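Local atomic coordinates of fiber protein (Duck adenovirus 1, PDB entry 6ITX), a protein that probably mediates attachment of the virus to receptors on the host cell through the C-terminal head domain of its trimeric fibre. Residues V126-V131 against F296-A301; P183-W186 against T192-Y195. All blocks are in the same frame, centred on the assembly; numbering follows the deposited sequence.

Contact 1 (V126-V131 against F296-A301). With GLN (glutamine), chain G.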
loop_
_atom_site.group_PDB
_atom_site.type_symbol
_atom_site.label_atom_id
_atom_site.label_comp_id
_atom_site.label_asym_id
_atom_site.label_seq_id
_atom_site.Cartn_x
_atom_site.Cartn_y
_atom_site.Cartn_z
ATOM N N VAL A 126 -2.595 -3.143 -17.158
ATOM C CA VAL A 126 -2.256 -3.817 -15.910
ATOM C C VAL A 126 -0.812 -4.292 -15.988
ATOM O O VAL A 126 -0.449 -5.041 -16.900
ATOM C CB VAL A 126 -3.188 -5.007 -15.632
ATOM C CG1 VAL A 126 -3.049 -5.452 -14.174
ATOM C CG2 VAL A 126 -4.616 -4.647 -15.965
ATOM N N TYR A 127 -0.005 -3.881 -15.020
ATOM C CA TYR A 127 1.394 -4.258 -14.933
ATOM C C TYR A 127 1.572 -5.064 -13.662
ATOM O O TYR A 127 1.380 -4.533 -12.568
ATOM C CB TYR A 127 2.300 -3.024 -14.916
ATOM C CG TYR A 127 3.769 -3.306 -15.176
ATOM C CD1 TYR A 127 4.224 -3.641 -16.464
ATOM C CD2 TYR A 127 4.706 -3.213 -14.153
ATOM C CE1 TYR A 127 5.561 -3.873 -16.715
ATOM C CE2 TYR A 127 6.055 -3.452 -14.397
ATOM C CZ TYR A 127 6.479 -3.786 -15.679
ATOM O OH TYR A 127 7.827 -4.032 -15.926
ATOM N N LEU A 128 1.941 -6.335 -13.799
ATOM C CA LEU A 128 2.108 -7.216 -12.656
ATOM C C LEU A 128 3.533 -7.742 -12.595
ATOM O O LEU A 128 4.056 -8.255 -13.594
ATOM C CB LEU A 128 1.123 -8.374 -12.722
ATOM C CG LEU A 128 -0.328 -7.932 -12.836
ATOM C CD1 LEU A 128 -1.186 -9.138 -13.070
ATOM C CD2 LEU A 128 -0.768 -7.206 -11.567
ATOM N N THR A 129 4.147 -7.619 -11.417
ATOM C CA THR A 129 5.402 -8.275 -11.098
ATOM C C THR A 129 5.179 -9.311 -10.007
ATOM O O THR A 129 4.445 -9.073 -9.048
ATOM C CB THR A 129 6.462 -7.275 -10.631
ATOM O OG1 THR A 129 6.183 -6.867 -9.284
ATOM C CG2 THR A 129 6.499 -6.071 -11.551
ATOM N N SER A 130 5.812 -10.457 -10.155
ATOM C CA SER A 130 5.794 -11.496 -9.143
ATOM C C SER A 130 7.183 -11.547 -8.534
ATOM O O SER A 130 8.152 -11.851 -9.236
ATOM C CB SER A 130 5.418 -12.849 -9.741
ATOM O OG SER A 130 5.646 -13.896 -8.803
ATOM N N VAL A 131 7.284 -11.241 -7.242
ATOM C CA VAL A 131 8.569 -11.256 -6.561
ATOM C C VAL A 131 8.392 -11.945 -5.220
ATOM O O VAL A 131 7.609 -11.491 -4.385
ATOM C CB VAL A 131 9.180 -9.841 -6.414
ATOM C CG1 VAL A 131 8.161 -8.868 -5.924
ATOM C CG2 VAL A 131 10.426 -9.860 -5.499
ATOM N N PHE A 296 -1.226 -2.211 -6.006
ATOM C CA PHE A 296 -1.851 -3.153 -5.086
ATOM C C PHE A 296 -0.991 -4.405 -5.013
ATOM O O PHE A 296 -0.168 -4.666 -5.897
ATOM C CB PHE A 296 -3.265 -3.524 -5.538
ATOM C CG PHE A 296 -3.301 -4.222 -6.883
ATOM C CD1 PHE A 296 -3.270 -3.488 -8.065
ATOM C CD2 PHE A 296 -3.326 -5.610 -6.958
ATOM C CE1 PHE A 296 -3.274 -4.122 -9.291
ATOM C CE2 PHE A 296 -3.332 -6.248 -8.182
ATOM C CZ PHE A 296 -3.310 -5.499 -9.355
ATOM N N THR A 297 -1.212 -5.202 -3.964
ATOM C CA THR A 297 -0.446 -6.422 -3.728
ATOM C C THR A 297 -1.373 -7.560 -3.317
ATOM O O THR A 297 -2.287 -7.364 -2.516
ATOM C CB THR A 297 0.618 -6.203 -2.633
ATOM O OG1 THR A 297 1.675 -5.356 -3.124
ATOM C CG2 THR A 297 1.214 -7.527 -2.181
ATOM N N TYR A 298 -1.143 -8.752 -3.862
ATOM C CA TYR A 298 -1.795 -9.957 -3.355
ATOM C C TYR A 298 -0.813 -11.117 -3.422
ATOM O O TYR A 298 0.237 -11.034 -4.080
ATOM C CB TYR A 298 -3.081 -10.298 -4.134
ATOM C CG TYR A 298 -2.842 -10.589 -5.594
ATOM C CD1 TYR A 298 -2.751 -9.557 -6.509
ATOM C CD2 TYR A 298 -2.682 -11.886 -6.055
ATOM C CE1 TYR A 298 -2.514 -9.803 -7.838
ATOM C CE2 TYR A 298 -2.448 -12.141 -7.392
ATOM C CZ TYR A 298 -2.366 -11.093 -8.280
ATOM O OH TYR A 298 -2.133 -11.318 -9.621
ATOM N N VAL A 299 -1.178 -12.213 -2.748
ATOM C CA VAL A 299 -0.348 -13.415 -2.735
ATOM C C VAL A 299 -0.479 -14.140 -4.069
ATOM O O VAL A 299 -1.580 -14.519 -4.486
ATOM C CB VAL A 299 -0.730 -14.344 -1.578
ATOM C CG1 VAL A 299 0.395 -15.320 -1.304
ATOM C CG2 VAL A 299 -1.051 -13.570 -0.327
ATOM N N GLY A 300 0.653 -14.349 -4.738
ATOM C CA GLY A 300 0.685 -15.120 -5.963
ATOM C C GLY A 300 0.608 -16.617 -5.711
ATOM O O GLY A 300 0.567 -17.096 -4.575
ATOM N N ALA A 301 0.588 -17.374 -6.806
ATOM C CA ALA A 301 0.429 -18.829 -6.721
ATOM C C ALA A 301 1.634 -19.499 -6.074
ATOM O O ALA A 301 2.792 -19.073 -6.220
ATOM C CB ALA A 301 0.185 -19.415 -8.080
ATOM O OXT ALA A 301 1.439 -20.495 -5.369
HETATM N N GLN G . 3.230 -21.917 -5.556
HETATM C CA GLN G . 4.320 -21.717 -4.610
HETATM C C GLN G . 4.956 -23.074 -4.243
HETATM O O GLN G . 5.191 -23.943 -5.102
HETATM C CB GLN G . 3.823 -20.986 -3.336
HETATM C CG GLN G . 3.619 -19.438 -3.442
HETATM C CD GLN G . 3.662 -18.707 -2.084
HETATM O OE1 GLN G . 3.994 -19.296 -1.049
HETATM N NE2 GLN G . 3.336 -17.414 -2.095
#

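Contact 2 (P183-W186 against T192-Y195)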
loop_
_atom_site.group_PDB
_atom_site.type_symbol
_atom_site.label_atom_id
_atom_site.label_comp_id
_atom_site.label_asym_id
_atom_site.label_seq_id
_atom_site.Cartn_x
_atom_site.Cartn_y
_atom_site.Cartn_z
ATOM N N PRO A 183 -2.101 -12.020 -21.753
ATOM C CA PRO A 183 -0.987 -11.317 -21.121
ATOM C C PRO A 183 0.197 -11.288 -22.078
ATOM O O PRO A 183 0.237 -12.001 -23.084
ATOM C CB PRO A 183 -0.690 -12.143 -19.859
ATOM C CG PRO A 183 -1.792 -13.149 -19.750
ATOM C CD PRO A 183 -2.358 -13.327 -21.131
ATOM N N VAL A 184 1.154 -10.422 -21.773
ATOM C CA VAL A 184 2.397 -10.309 -22.522
ATOM C C VAL A 184 3.488 -10.527 -21.496
ATOM O O VAL A 184 3.634 -9.728 -20.562
ATOM C CB VAL A 184 2.556 -8.945 -23.218
ATOM C CG1 VAL A 184 3.986 -8.748 -23.669
ATOM C CG2 VAL A 184 1.588 -8.800 -24.385
ATOM N N VAL A 185 4.237 -11.607 -21.642
ATOM C CA VAL A 185 5.248 -11.948 -20.657
ATOM C C VAL A 185 6.519 -11.178 -20.973
ATOM O O VAL A 185 7.114 -11.380 -22.034
ATOM C CB VAL A 185 5.505 -13.456 -20.648
ATOM C CG1 VAL A 185 6.491 -13.812 -19.543
ATOM C CG2 VAL A 185 4.199 -14.195 -20.492
ATOM N N TRP A 186 6.931 -10.292 -20.048
ATOM C CA TRP A 186 8.195 -9.561 -20.127
ATOM C C TRP A 186 9.324 -10.195 -19.328
ATOM O O TRP A 186 10.481 -9.826 -19.537
ATOM C CB TRP A 186 8.043 -8.116 -19.645
ATOM C CG TRP A 186 7.024 -7.336 -20.379
ATOM C CD1 TRP A 186 5.724 -7.158 -20.019
ATOM C CD2 TRP A 186 7.204 -6.618 -21.600
ATOM N NE1 TRP A 186 5.078 -6.383 -20.944
ATOM C CE2 TRP A 186 5.964 -6.039 -21.930
ATOM C CE3 TRP A 186 8.287 -6.412 -22.452
ATOM C CZ2 TRP A 186 5.780 -5.263 -23.077
ATOM C CZ3 TRP A 186 8.103 -5.632 -23.590
ATOM C CH2 TRP A 186 6.862 -5.068 -23.887
ATOM N N THR A 192 4.747 -18.353 -17.327
ATOM C CA THR A 192 4.733 -17.301 -16.315
ATOM C C THR A 192 3.346 -16.800 -15.929
ATOM O O THR A 192 3.142 -16.535 -14.733
ATOM C CB THR A 192 5.617 -16.144 -16.788
ATOM O OG1 THR A 192 6.988 -16.561 -16.731
ATOM C CG2 THR A 192 5.419 -14.906 -15.905
ATOM N N PRO A 193 2.368 -16.649 -16.838
ATOM C CA PRO A 193 1.038 -16.205 -16.389
ATOM C C PRO A 193 0.494 -16.961 -15.185
ATOM O O PRO A 193 -0.151 -16.348 -14.320
ATOM C CB PRO A 193 0.177 -16.422 -17.638
ATOM C CG PRO A 193 1.090 -16.125 -18.722
ATOM C CD PRO A 193 2.421 -16.714 -18.310
ATOM N N LEU A 194 0.767 -18.265 -15.085
ATOM C CA LEU A 194 0.211 -19.065 -14.000
ATOM C C LEU A 194 0.724 -18.634 -12.632
ATOM O O LEU A 194 0.082 -18.937 -11.619
ATOM C CB LEU A 194 0.519 -20.546 -14.233
ATOM C CG LEU A 194 -0.038 -21.149 -15.523
ATOM C CD1 LEU A 194 0.296 -22.609 -15.565
ATOM C CD2 LEU A 194 -1.545 -20.945 -15.623
ATOM N N TYR A 195 1.854 -17.931 -12.569
ATOM C CA TYR A 195 2.370 -17.495 -11.277
ATOM C C TYR A 195 1.561 -16.355 -10.694
ATOM O O TYR A 195 1.768 -16.006 -9.525
ATOM C CB TYR A 195 3.837 -17.069 -11.394
ATOM C CG TYR A 195 4.817 -18.221 -11.339
ATOM C CD1 TYR A 195 4.508 -19.453 -11.916
ATOM C CD2 TYR A 195 6.048 -18.078 -10.715
ATOM C CE1 TYR A 195 5.400 -20.513 -11.867
ATOM C CE2 TYR A 195 6.955 -19.127 -10.668
ATOM C CZ TYR A 195 6.628 -20.344 -11.246
ATOM O OH TYR A 195 7.523 -21.393 -11.192
#

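Contact 1 (V126-V131 against F296-A301)
Leu128 reaches Phe296 and Tyr298 with its two methyl branches alone. Its CB and CG make no approach within 4.2 Å to residues 296-301. CG stands anti to the carbonyl carbon (chi1 -55°), and the isobutyl group is carried from there toward the aromatic pair. CD2 ends 3.8 Å from CZ of Phe296, approaching the far end of that ring obliquely. CD1, the other branch, lies 4.2 Å from OH of Tyr298 and is a looser neighbour. That hydroxyl has its polar partner in the carbonyl O of Phe196, whose side chain also packs on Leu128.

The segments are not adjacent strands. Both 118-131 and 288-299 pair antiparallel with strand 134-144, which therefore runs between them, and the closest alpha carbons, CA of Leu128 and CA of Thr297, are 9.3 Å apart, as expected for strands one place removed in a sheet. No hydrogen bond links the two, and side chains bridge the gap over one face of the β-structured head. On the aromatic side, Phe296 and Tyr298 share a nearly equal first torsion (62° in each), with CG between the backbone N and the carbonyl carbon. Their rings consequently lie edge to edge, CE2 of Phe296 being 3.8 Å from CD1 of Tyr298. Beyond them Val299, Gly300 and Ala301 belong, with Gly133, to the glutamine pocket. Thr129 and Thr297 pack on other chains, Gly132 of the second subunit and Pro295 of the third, while their hydroxyls are hydrogen-bonded within the chain to O and ND1 of His136.

Contact 2 (P183-W186 against T192-Y195)
Val185 sits on a short extended piece of chain, residues 184-185, and faces a tight turn at 192-195, with CA of Val185 and CA of Thr192 6.9 Å apart. CA of Pro183 and CA of Pro193 are separated by 7.1 Å. The turn is defined by its own backbone: N of Tyr195 donates to O of Thr192 over 2.9 Å, and the two central residues, Pro193 and Leu194, have helical backbone angles.

No hydrogen bond crosses between the segments, so the evidence for the contact is apolar packing. The forked end of Val185 divides its methyls between two neighbours. CG1, anti to the backbone N (chi1 -176°), comes to 3.7 Å from CB of Thr192 and also lies near the CG2 methyl of that residue. CG2 instead meets the pyrrolidine ring of Pro193, 3.8 Å from CD and slightly farther from CG; the two side chains meet at about a right angle. Farther along, the rings of Pro183 and Pro193 approach through their CG atoms at 4.3 Å, a more distant contact that extends the apolar patch.

Thr192 plays two parts. Val185 packs mainly on its carbons, while OG1, also near CG1 of Val185, is hydrogen-bonded to the carbonyl O of Asp189, within the loop that joins the segments. The same side chain packs on Arg95 and Ile97. Val184 and Trp186 start out from the other side of the strand, and NE1 of Trp186 is hydrogen-bonded to OG of Ser98.

Strand 184-187 pairs antiparallel with strand 95-100, and the arrangement is thus a loop doubling back against the sheet of the fibre head, with a type I-like β-turn, proline at its second position, packed on the strand that it follows.

Contact 2 is nested in the chain between the two segments of contact 1, and their centres lie 11 Å apart on the same side of the chain's centre. They meet at the C-terminus: N of Ala301 is 3.3 Å from O of Tyr195, a probable hydrogen bond, and CB of Ala301 packs 3.6 Å from O of Leu194. The 192-195 turn thus lies against the end of the 296-301 segment and probably bonds to it. The bound glutamine belongs to the contact 1 side, where CG1 of Val299 lies 3.7 Å from NE2 of the ligand. The Thr192 side chain remains about 13 Å from the glutamine.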